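Local coordinates for CYTH domain-containing protein (Pyrococcus horikoshii, PDB 2EEN), which is of unknown function but, as a member of the CYTH family, probably binds phosphate-rich compounds such as nucleotides or triphosphates together with divalent metal ions, at residues Y2-D12 with K132-K143; P69-T77 with K164-E172. One frame throughout, in Å; residues are numbered along the deposited sequence.

Contact 1 (Y2-D12 with K132-K143); sequences YEVELKGYAND and KFIEIETLVKEK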
loop_
_atom_site.group_PDB
_atom_site.type_symbol
_atom_site.label_atom_id
_atom_site.label_comp_id
_atom_site.label_asym_id
_atom_site.label_seq_id
_atom_site.Cartn_x
_atom_site.Cartn_y
_atom_site.Cartn_z
ATOM N N TYR A 2 0.582 -16.856 -12.320
ATOM C CA TYR A 2 0.487 -17.218 -10.883
ATOM C C TYR A 2 1.779 -17.838 -10.395
ATOM O O TYR A 2 2.489 -18.496 -11.154
ATOM C CB TYR A 2 -0.649 -18.221 -10.650
ATOM C CG TYR A 2 -2.023 -17.699 -10.984
ATOM C CD1 TYR A 2 -2.450 -17.600 -12.305
ATOM C CD2 TYR A 2 -2.898 -17.297 -9.974
ATOM C CE1 TYR A 2 -3.717 -17.114 -12.618
ATOM C CE2 TYR A 2 -4.167 -16.810 -10.274
ATOM C CZ TYR A 2 -4.569 -16.722 -11.597
ATOM O OH TYR A 2 -5.826 -16.242 -11.896
ATOM N N GLU A 3 2.077 -17.622 -9.121
ATOM C CA GLU A 3 3.272 -18.188 -8.518
ATOM C C GLU A 3 2.853 -19.501 -7.880
ATOM O O GLU A 3 2.216 -19.525 -6.826
ATOM C CB GLU A 3 3.840 -17.247 -7.451
ATOM C CG GLU A 3 5.160 -17.720 -6.858
ATOM C CD GLU A 3 5.712 -16.760 -5.819
ATOM O OE1 GLU A 3 5.054 -15.733 -5.540
ATOM O OE2 GLU A 3 6.807 -17.034 -5.283
ATOM N N VAL A 4 3.173 -20.597 -8.550
ATOM C CA VAL A 4 2.837 -21.907 -8.031
ATOM C C VAL A 4 3.802 -22.207 -6.902
ATOM O O VAL A 4 5.018 -22.100 -7.066
ATOM C CB VAL A 4 2.976 -22.975 -9.124
ATOM C CG1 VAL A 4 2.672 -24.351 -8.558
ATOM C CG2 VAL A 4 2.041 -22.641 -10.284
ATOM N N GLU A 5 3.269 -22.574 -5.746
ATOM C CA GLU A 5 4.128 -22.872 -4.619
ATOM C C GLU A 5 3.682 -24.098 -3.847
ATOM O O GLU A 5 2.487 -24.314 -3.621
ATOM C CB GLU A 5 4.204 -21.665 -3.676
ATOM C CG GLU A 5 5.053 -21.908 -2.431
ATOM C CD GLU A 5 5.388 -20.627 -1.682
ATOM O OE1 GLU A 5 6.234 -19.850 -2.177
ATOM O OE2 GLU A 5 4.803 -20.393 -0.603
ATOM N N LEU A 6 4.666 -24.900 -3.466
ATOM C CA LEU A 6 4.450 -26.104 -2.681
ATOM C C LEU A 6 5.382 -26.030 -1.488
ATOM O O LEU A 6 6.483 -25.486 -1.580
ATOM C CB LEU A 6 4.782 -27.364 -3.483
ATOM C CG LEU A 6 3.883 -27.774 -4.641
ATOM C CD1 LEU A 6 4.394 -29.094 -5.205
ATOM C CD2 LEU A 6 2.455 -27.921 -4.160
ATOM N N LYS A 7 4.942 -26.585 -0.367
ATOM C CA LYS A 7 5.742 -26.583 0.843
ATOM C C LYS A 7 5.697 -27.948 1.499
ATOM O O LYS A 7 4.671 -28.628 1.469
ATOM C CB LYS A 7 5.217 -25.526 1.821
ATOM C CG LYS A 7 5.901 -25.540 3.186
ATOM C CD LYS A 7 5.586 -24.278 3.990
ATOM C CE LYS A 7 4.135 -24.222 4.442
ATOM N NZ LYS A 7 3.844 -22.925 5.136
ATOM N N GLY A 8 6.818 -28.340 2.089
ATOM C CA GLY A 8 6.893 -29.610 2.778
ATOM C C GLY A 8 7.680 -29.459 4.061
ATOM O O GLY A 8 8.436 -28.501 4.226
ATOM N N TYR A 9 7.483 -30.380 4.995
ATOM C CA TYR A 9 8.235 -30.331 6.237
ATOM C C TYR A 9 9.629 -30.815 5.886
ATOM O O TYR A 9 9.787 -31.667 5.008
ATOM C CB TYR A 9 7.607 -31.243 7.297
ATOM C CG TYR A 9 6.323 -30.694 7.861
ATOM C CD1 TYR A 9 5.138 -30.749 7.130
ATOM C CD2 TYR A 9 6.303 -30.068 9.106
ATOM C CE1 TYR A 9 3.963 -30.193 7.620
ATOM C CE2 TYR A 9 5.133 -29.505 9.604
ATOM C CZ TYR A 9 3.970 -29.570 8.857
ATOM O OH TYR A 9 2.814 -28.997 9.333
ATOM N N ALA A 10 10.639 -30.272 6.553
ATOM C CA ALA A 10 12.012 -30.661 6.272
ATOM C C ALA A 10 12.806 -31.019 7.522
ATOM O O ALA A 10 12.263 -31.090 8.628
ATOM C CB ALA A 10 12.723 -29.545 5.495
ATOM N N ASN A 11 14.101 -31.240 7.327
ATOM C CA ASN A 11 15.011 -31.614 8.396
ATOM C C ASN A 11 16.431 -31.416 7.884
ATOM O O ASN A 11 16.623 -31.060 6.720
ATOM C CB ASN A 11 14.800 -33.082 8.757
ATOM C CG ASN A 11 14.854 -33.989 7.539
ATOM O OD1 ASN A 11 15.798 -33.931 6.749
ATOM N ND2 ASN A 11 13.841 -34.832 7.381
ATOM N N ASP A 12 17.421 -31.657 8.741
ATOM C CA ASP A 12 18.819 -31.488 8.348
ATOM C C ASP A 12 19.167 -32.296 7.101
ATOM O O ASP A 12 19.966 -31.857 6.270
ATOM C CB ASP A 12 19.758 -31.899 9.488
ATOM C CG ASP A 12 19.683 -30.960 10.678
ATOM O OD1 ASP A 12 19.674 -29.730 10.466
ATOM O OD2 ASP A 12 19.645 -31.453 11.826
ATOM N N LYS A 132 11.848 -26.576 10.632
ATOM C CA LYS A 132 12.311 -26.598 9.248
ATOM C C LYS A 132 11.284 -26.998 8.194
ATOM O O LYS A 132 10.537 -27.965 8.355
ATOM C CB LYS A 132 13.509 -27.538 9.122
ATOM C CG LYS A 132 14.725 -27.121 9.915
ATOM C CD LYS A 132 15.847 -28.137 9.744
ATOM C CE LYS A 132 17.171 -27.606 10.276
ATOM N NZ LYS A 132 17.087 -27.203 11.703
ATOM N N PHE A 133 11.272 -26.239 7.104
ATOM C CA PHE A 133 10.386 -26.498 5.977
ATOM C C PHE A 133 11.169 -26.260 4.701
ATOM O O PHE A 133 12.247 -25.662 4.715
ATOM C CB PHE A 133 9.191 -25.545 5.955
ATOM C CG PHE A 133 8.236 -25.740 7.087
ATOM C CD1 PHE A 133 8.565 -25.309 8.364
ATOM C CD2 PHE A 133 7.005 -26.345 6.873
ATOM C CE1 PHE A 133 7.680 -25.482 9.422
ATOM C CE2 PHE A 133 6.105 -26.524 7.929
ATOM C CZ PHE A 133 6.446 -26.087 9.204
ATOM N N ILE A 134 10.613 -26.742 3.600
ATOM C CA ILE A 134 11.219 -26.536 2.303
ATOM C C ILE A 134 10.102 -26.110 1.367
ATOM O O ILE A 134 9.019 -26.704 1.345
ATOM C CB ILE A 134 11.909 -27.808 1.765
ATOM C CG1 ILE A 134 12.527 -27.497 0.395
ATOM C CG2 ILE A 134 10.916 -28.964 1.680
ATOM C CD1 ILE A 134 13.462 -28.561 -0.114
ATOM N N GLU A 135 10.350 -25.045 0.622
ATOM C CA GLU A 135 9.363 -24.556 -0.315
ATOM C C GLU A 135 9.971 -24.562 -1.697
ATOM O O GLU A 135 11.194 -24.536 -1.847
ATOM C CB GLU A 135 8.918 -23.136 0.052
ATOM C CG GLU A 135 7.968 -23.080 1.245
ATOM C CD GLU A 135 7.388 -21.692 1.483
ATOM O OE1 GLU A 135 7.247 -20.924 0.508
ATOM O OE2 GLU A 135 7.051 -21.374 2.643
ATOM N N ILE A 136 9.106 -24.643 -2.696
ATOM C CA ILE A 136 9.532 -24.606 -4.084
ATOM C C ILE A 136 8.488 -23.795 -4.834
ATOM O O ILE A 136 7.288 -23.874 -4.543
ATOM C CB ILE A 136 9.677 -26.026 -4.687
ATOM C CG1 ILE A 136 10.335 -25.923 -6.068
ATOM C CG2 ILE A 136 8.313 -26.718 -4.766
ATOM C CD1 ILE A 136 10.857 -27.254 -6.595
ATOM N N GLU A 137 8.941 -22.990 -5.785
ATOM C CA GLU A 137 8.029 -22.152 -6.543
ATOM C C GLU A 137 8.474 -21.912 -7.969
ATOM O O GLU A 137 9.662 -21.990 -8.292
ATOM C CB GLU A 137 7.880 -20.795 -5.862
ATOM C CG GLU A 137 9.217 -20.111 -5.623
ATOM C CD GLU A 137 9.102 -18.604 -5.544
ATOM O OE1 GLU A 137 8.990 -17.961 -6.610
ATOM O OE2 GLU A 137 9.123 -18.062 -4.421
ATOM N N THR A 138 7.495 -21.609 -8.811
ATOM C CA THR A 138 7.733 -21.301 -10.210
ATOM C C THR A 138 6.518 -20.537 -10.705
ATOM O O THR A 138 5.414 -20.715 -10.186
ATOM C CB THR A 138 7.916 -22.569 -11.061
ATOM O OG1 THR A 138 8.334 -22.192 -12.383
ATOM C CG2 THR A 138 6.607 -23.351 -11.149
ATOM N N LEU A 139 6.722 -19.680 -11.697
ATOM C CA LEU A 139 5.631 -18.888 -12.248
ATOM C C LEU A 139 5.017 -19.537 -13.477
ATOM O O LEU A 139 5.704 -20.197 -14.256
ATOM C CB LEU A 139 6.124 -17.485 -12.607
ATOM C CG LEU A 139 6.678 -16.644 -11.454
ATOM C CD1 LEU A 139 7.132 -15.292 -11.978
ATOM C CD2 LEU A 139 5.608 -16.473 -10.385
ATOM N N VAL A 140 3.708 -19.352 -13.631
ATOM C CA VAL A 140 2.965 -19.880 -14.769
ATOM C C VAL A 140 2.035 -18.763 -15.220
ATOM O O VAL A 140 1.602 -17.949 -14.408
ATOM C CB VAL A 140 2.125 -21.117 -14.386
ATOM C CG1 VAL A 140 3.035 -22.238 -13.917
ATOM C CG2 VAL A 140 1.123 -20.757 -13.309
ATOM N N LYS A 141 1.722 -18.719 -16.509
ATOM C CA LYS A 141 0.863 -17.660 -17.014
ATOM C C LYS A 141 -0.621 -17.901 -16.767
ATOM O O LYS A 141 -1.316 -17.030 -16.245
ATOM C CB LYS A 141 1.111 -17.452 -18.510
ATOM C CG LYS A 141 0.384 -16.251 -19.090
ATOM C CD LYS A 141 0.774 -16.011 -20.538
ATOM C CE LYS A 141 0.105 -14.762 -21.081
ATOM N NZ LYS A 141 0.512 -14.488 -22.485
ATOM N N GLU A 142 -1.104 -19.086 -17.126
ATOM C CA GLU A 142 -2.516 -19.402 -16.958
ATOM C C GLU A 142 -2.841 -20.313 -15.780
ATOM O O GLU A 142 -2.030 -21.135 -15.362
ATOM C CB GLU A 142 -3.063 -20.025 -18.243
ATOM C CG GLU A 142 -3.021 -19.094 -19.442
ATOM C CD GLU A 142 -3.685 -17.761 -19.157
ATOM O OE1 GLU A 142 -4.676 -17.741 -18.394
ATOM O OE2 GLU A 142 -3.224 -16.734 -19.700
ATOM N N LYS A 143 -4.050 -20.152 -15.256
ATOM C CA LYS A 143 -4.518 -20.944 -14.133
ATOM C C LYS A 143 -4.501 -22.431 -14.479
ATOM O O LYS A 143 -4.201 -23.269 -13.630
ATOM C CB LYS A 143 -5.935 -20.509 -13.752
ATOM C CG LYS A 143 -6.532 -21.267 -12.585
ATOM C CD LYS A 143 -7.932 -20.762 -12.240
ATOM C CE LYS A 143 -7.925 -19.287 -11.855
ATOM N NZ LYS A 143 -9.268 -18.807 -11.412
HETATM O O HOH W 1 20.246 -27.783 12.509
#

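Contact 2 (P69-T77 with K164-E172); sequences PKIDEKSKT and KFERRSYLE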
loop_
_atom_site.group_PDB
_atom_site.type_symbol
_atom_site.label_atom_id
_atom_site.label_comp_id
_atom_site.label_asym_id
_atom_site.label_seq_id
_atom_site.Cartn_x
_atom_site.Cartn_y
_atom_site.Cartn_z
ATOM N N PRO A 69 -7.418 -16.056 -2.126
ATOM C CA PRO A 69 -7.746 -17.427 -1.725
ATOM C C PRO A 69 -6.971 -18.446 -2.551
ATOM O O PRO A 69 -6.614 -18.181 -3.704
ATOM C CB PRO A 69 -9.248 -17.523 -2.004
ATOM C CG PRO A 69 -9.722 -16.096 -1.954
ATOM C CD PRO A 69 -8.604 -15.360 -2.647
ATOM N N LYS A 70 -6.698 -19.603 -1.958
ATOM C CA LYS A 70 -6.009 -20.660 -2.685
ATOM C C LYS A 70 -6.959 -21.083 -3.798
ATOM O O LYS A 70 -8.167 -21.201 -3.580
ATOM C CB LYS A 70 -5.709 -21.850 -1.766
ATOM C CG LYS A 70 -4.619 -21.584 -0.730
ATOM C CD LYS A 70 -4.314 -22.823 0.112
ATOM C CE LYS A 70 -5.508 -23.239 0.961
ATOM N NZ LYS A 70 -5.941 -22.153 1.886
ATOM N N ILE A 71 -6.424 -21.298 -4.995
ATOM C CA ILE A 71 -7.266 -21.700 -6.115
ATOM C C ILE A 71 -6.987 -23.130 -6.550
ATOM O O ILE A 71 -7.638 -23.650 -7.455
ATOM C CB ILE A 71 -7.063 -20.777 -7.322
ATOM C CG1 ILE A 71 -5.597 -20.801 -7.759
ATOM C CG2 ILE A 71 -7.502 -19.363 -6.972
ATOM C CD1 ILE A 71 -5.331 -20.025 -9.031
ATOM N N ASP A 72 -6.031 -23.768 -5.885
ATOM C CA ASP A 72 -5.644 -25.136 -6.214
ATOM C C ASP A 72 -5.691 -26.034 -4.978
ATOM O O ASP A 72 -5.200 -25.667 -3.912
ATOM C CB ASP A 72 -4.233 -25.129 -6.812
ATOM C CG ASP A 72 -3.753 -26.510 -7.195
ATOM O OD1 ASP A 72 -4.446 -27.187 -7.985
ATOM O OD2 ASP A 72 -2.677 -26.917 -6.710
ATOM N N GLU A 73 -6.276 -27.219 -5.129
ATOM C CA GLU A 73 -6.399 -28.161 -4.020
ATOM C C GLU A 73 -5.081 -28.863 -3.709
ATOM O O GLU A 73 -4.873 -29.340 -2.592
ATOM C CB GLU A 73 -7.458 -29.225 -4.340
ATOM C CG GLU A 73 -8.512 -28.786 -5.343
ATOM C CD GLU A 73 -7.950 -28.603 -6.743
ATOM O OE1 GLU A 73 -7.454 -29.594 -7.321
ATOM O OE2 GLU A 73 -7.998 -27.468 -7.266
ATOM N N LYS A 74 -4.197 -28.921 -4.698
ATOM C CA LYS A 74 -2.912 -29.594 -4.544
ATOM C C LYS A 74 -1.734 -28.688 -4.203
ATOM O O LYS A 74 -0.605 -29.168 -4.090
ATOM C CB LYS A 74 -2.573 -30.378 -5.813
ATOM C CG LYS A 74 -3.287 -31.716 -5.953
ATOM C CD LYS A 74 -4.751 -31.556 -6.307
ATOM C CE LYS A 74 -5.347 -32.893 -6.721
ATOM N NZ LYS A 74 -5.087 -33.950 -5.703
ATOM N N SER A 75 -1.979 -27.392 -4.047
ATOM C CA SER A 75 -0.881 -26.489 -3.727
ATOM C C SER A 75 -1.355 -25.248 -2.959
ATOM O O SER A 75 -2.516 -25.087 -2.622
ATOM C CB SER A 75 -0.199 -26.079 -5.036
ATOM O OG SER A 75 -1.046 -25.174 -5.742
ATOM N N LYS A 76 -0.381 -24.374 -2.649
ATOM C CA LYS A 76 -0.703 -23.136 -1.947
ATOM C C LYS A 76 -0.820 -21.958 -2.925
ATOM O O LYS A 76 -0.793 -20.795 -2.548
ATOM C CB LYS A 76 0.433 -22.851 -0.958
ATOM C CG LYS A 76 0.639 -23.976 0.063
ATOM C CD LYS A 76 1.911 -23.773 0.893
ATOM C CE LYS A 76 1.990 -22.374 1.515
ATOM N NZ LYS A 76 3.244 -22.241 2.251
ATOM N N THR A 77 -0.907 -22.297 -4.228
ATOM C CA THR A 77 -0.965 -21.260 -5.256
ATOM C C THR A 77 -2.152 -20.327 -5.058
ATOM O O THR A 77 -3.280 -20.756 -4.850
ATOM C CB THR A 77 -1.098 -21.930 -6.621
ATOM O OG1 THR A 77 0.022 -22.791 -6.848
ATOM C CG2 THR A 77 -1.134 -20.863 -7.716
ATOM N N LYS A 164 6.014 -35.150 3.666
ATOM C CA LYS A 164 4.800 -34.507 4.134
ATOM C C LYS A 164 4.668 -33.081 3.638
ATOM O O LYS A 164 5.440 -32.199 4.011
ATOM C CB LYS A 164 4.729 -34.560 5.663
ATOM C CG LYS A 164 6.043 -34.309 6.378
ATOM C CD LYS A 164 5.896 -34.579 7.872
ATOM C CE LYS A 164 7.208 -34.386 8.616
ATOM N NZ LYS A 164 7.070 -34.724 10.059
ATOM N N PHE A 165 3.681 -32.872 2.778
ATOM C CA PHE A 165 3.410 -31.568 2.207
ATOM C C PHE A 165 2.440 -30.798 3.087
ATOM O O PHE A 165 1.682 -31.387 3.864
ATOM C CB PHE A 165 2.861 -31.739 0.794
ATOM C CG PHE A 165 3.902 -32.164 -0.197
ATOM C CD1 PHE A 165 4.185 -33.510 -0.395
ATOM C CD2 PHE A 165 4.652 -31.216 -0.881
ATOM C CE1 PHE A 165 5.207 -33.907 -1.260
ATOM C CE2 PHE A 165 5.673 -31.599 -1.747
ATOM C CZ PHE A 165 5.952 -32.946 -1.935
ATOM N N GLU A 166 2.466 -29.477 2.961
ATOM C CA GLU A 166 1.609 -28.626 3.794
ATOM C C GLU A 166 1.078 -27.414 3.014
ATOM O O GLU A 166 1.817 -26.575 2.516
ATOM C CB GLU A 166 2.431 -28.145 4.996
ATOM C CG GLU A 166 1.635 -27.217 5.911
ATOM C CD GLU A 166 0.536 -28.008 6.589
ATOM O OE1 GLU A 166 0.832 -28.821 7.440
ATOM O OE2 GLU A 166 -0.627 -27.772 6.279
ATOM N N ARG A 167 -0.267 -27.360 2.882
ATOM C CA ARG A 167 -0.876 -26.217 2.205
ATOM C C ARG A 167 -1.158 -25.074 3.182
ATOM O O ARG A 167 -1.492 -23.955 2.802
ATOM C CB ARG A 167 -2.209 -26.678 1.605
ATOM C CG ARG A 167 -2.072 -27.464 0.303
ATOM C CD ARG A 167 -3.436 -27.758 -0.326
ATOM N NE ARG A 167 -4.107 -26.501 -0.646
ATOM C CZ ARG A 167 -5.431 -26.508 -0.929
ATOM N NH1 ARG A 167 -6.123 -27.635 -0.909
ATOM N NH2 ARG A 167 -6.034 -25.357 -1.244
ATOM N N ARG A 168 -1.105 -25.396 4.486
ATOM C CA ARG A 168 -1.315 -24.351 5.474
ATOM C C ARG A 168 -0.086 -23.452 5.565
ATOM O O ARG A 168 1.049 -23.902 5.546
ATOM C CB ARG A 168 -1.561 -25.001 6.840
ATOM C CG ARG A 168 -2.976 -25.550 7.019
ATOM C CD ARG A 168 -3.125 -26.306 8.344
ATOM N NE ARG A 168 -2.094 -27.335 8.435
ATOM C CZ ARG A 168 -2.005 -28.093 9.554
ATOM N NH1 ARG A 168 -2.837 -27.914 10.567
ATOM N NH2 ARG A 168 -1.066 -29.040 9.617
ATOM N N SER A 169 -0.359 -22.161 5.654
ATOM C CA SER A 169 0.683 -21.158 5.752
ATOM C C SER A 169 1.326 -21.237 7.125
ATOM O O SER A 169 0.753 -21.801 8.066
ATOM C CB SER A 169 0.077 -19.772 5.574
ATOM O OG SER A 169 -0.891 -19.527 6.582
ATOM N N TYR A 170 2.518 -20.667 7.244
ATOM C CA TYR A 170 3.189 -20.659 8.533
ATOM C C TYR A 170 2.292 -19.931 9.524
ATOM O O TYR A 170 2.208 -20.313 10.691
ATOM C CB TYR A 170 4.536 -19.946 8.439
ATOM C CG TYR A 170 5.533 -20.661 7.565
ATOM C CD1 TYR A 170 5.760 -22.031 7.712
ATOM C CD2 TYR A 170 6.264 -19.970 6.602
ATOM C CE1 TYR A 170 6.686 -22.692 6.922
ATOM C CE2 TYR A 170 7.196 -20.623 5.809
ATOM C CZ TYR A 170 7.403 -21.980 5.971
ATOM O OH TYR A 170 8.318 -22.620 5.181
ATOM N N LEU A 171 1.622 -18.882 9.054
ATOM C CA LEU A 171 0.724 -18.115 9.907
ATOM C C LEU A 171 -0.350 -19.024 10.493
ATOM O O LEU A 171 -0.581 -19.021 11.702
ATOM C CB LEU A 171 0.052 -16.991 9.114
ATOM C CG LEU A 171 -1.051 -16.231 9.858
ATOM C CD1 LEU A 171 -0.457 -15.532 11.071
ATOM C CD2 LEU A 171 -1.706 -15.222 8.923
ATOM N N GLU A 172 -1.002 -19.798 9.634
ATOM C CA GLU A 172 -2.056 -20.704 10.086
ATOM C C GLU A 172 -1.528 -21.741 11.066
ATOM O O GLU A 172 -2.186 -22.074 12.053
ATOM C CB GLU A 172 -2.694 -21.407 8.890
ATOM C CG GLU A 172 -3.536 -20.495 8.023
ATOM C CD GLU A 172 -4.056 -21.191 6.779
ATOM O OE1 GLU A 172 -3.234 -21.572 5.918
ATOM O OE2 GLU A 172 -5.288 -21.360 6.662
HETATM O O HOH W 2 -5.821 -23.184 4.490
HETATM O O HOH W 3 3.552 -20.074 3.991
#

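Contact 1 (Y2-D12 with K132-K143)
Glu3, Glu5 and Lys7 make up the ExExK signature of CYTH proteins, carried on strand 3-9, the outermost of the sheet, which pairs antiparallel with strand 132-139, opposite Leu139, Glu137 and Glu135. Backbone bonds run from Tyr2 to Ala10; in the middle Leu6 N meets Ile136 O at 3.0 Å, and the returning bond from Ile136 N completes that pair. Alternation along the strands gives the sheet two unlike faces. On one, Val4, Leu6, Ile134 and Ile136 turn their branched chains beneath helix 146-160, with Leu6 CB 3.8 Å from Ile136 CG2. Gly8 has no CB, and the CG2 of Ile134 settles 3.6 Å from Gly8 O. At the far end Val4 CG2 meets Val140 CG2 at 3.7 Å, the two side chains crossing at about a right angle.

The other face is charged, with Glu3, Glu5, Glu135 and Glu137 beside Lys7. Glu5 OE1 comes 4.1 Å from Glu137 OE2, their carboxylate planes turned 49° apart; the still shorter approaches of Glu3 to Glu137 and of Glu5 to Glu135 are doubtful in detail. Leu139 CD2 lies 3.5 Å from Glu3 CB, shielding the stem of that acid. Lys7 CB lies 3.7 Å from Glu135 CG as the two chains run side by side. The lysine then bends at chi3 (69°) and its NZ goes to Arg168 O. Beyond it, Phe133 CE2 sits 3.5 Å above one face of the Tyr9 ring, toward its rim, with the ring planes at 40°. A row of acids with basic groups beside it is consistent with the metal-binding acids of related CYTH enzymes.

Contact 2 (P69-T77 with K164-E172)
The guanidinium of Arg167 lies with one face against the Asp72-Glu73 peptide, Asp72 C standing 3.8 Å above its plane, while Lys70 CB sits in plane at its edge; the guanidinium of Arg168, next in the chain but turned elsewhere, has Glu166 CD at its edge. The peptide belongs to the loop after strand 59-70, which an ST turn at Ser75 shapes: its OG accepts from Thr77 N and donates to Asp72 OD2 at 2.6 Å. A bend at chi3 (61°) swings the Arg167 head among the loop's carbonyls, with NH1 2.7 Å from Glu73 O and NE 2.9 Å from Ser75 O. Replacing Arg167 with alanine would probably leave these two oxygens without their cationic neighbour and the loop freer to shift. The stem of Lys76 packs on the Arg167 backbone, CG 3.5 Å from Arg167 CA, its NZ ending on a water. Arg168 grips Glu166 side-on, NE to OE2 at 2.6 Å, and also pairs with Glu176. Ser169 OG accepts from Glu172 N while Glu172 OE1 accepts from Ser169 N, a capping box that starts helix 170-176. Lys70 NZ, salt-bridged to Asp46, reaches a water at 2.8 Å that donates to Glu172 OE2.

From the N terminus the chain lays down strand 3-9, crosses the sheet to the 69-77 loop, and returns along strand 131-139, where contact 1 closes a loop of 119 intervening residues. It then passes through helix 146-160 to 164-172, where contact 2 closes a second loop. The segments alternate along the chain, and the two closures therefore cross. Contact 1 fixes one side of strand 3-9; on its other side both halves of contact 2 attach, through backbone bonds of Lys76 to Glu5 and of Glu166 to Lys7. Together they bring strand 3-9, at one end of the sheet, against the loop that leads into strand 78-85 at the other, consistent with the tunnel of CYTH folds.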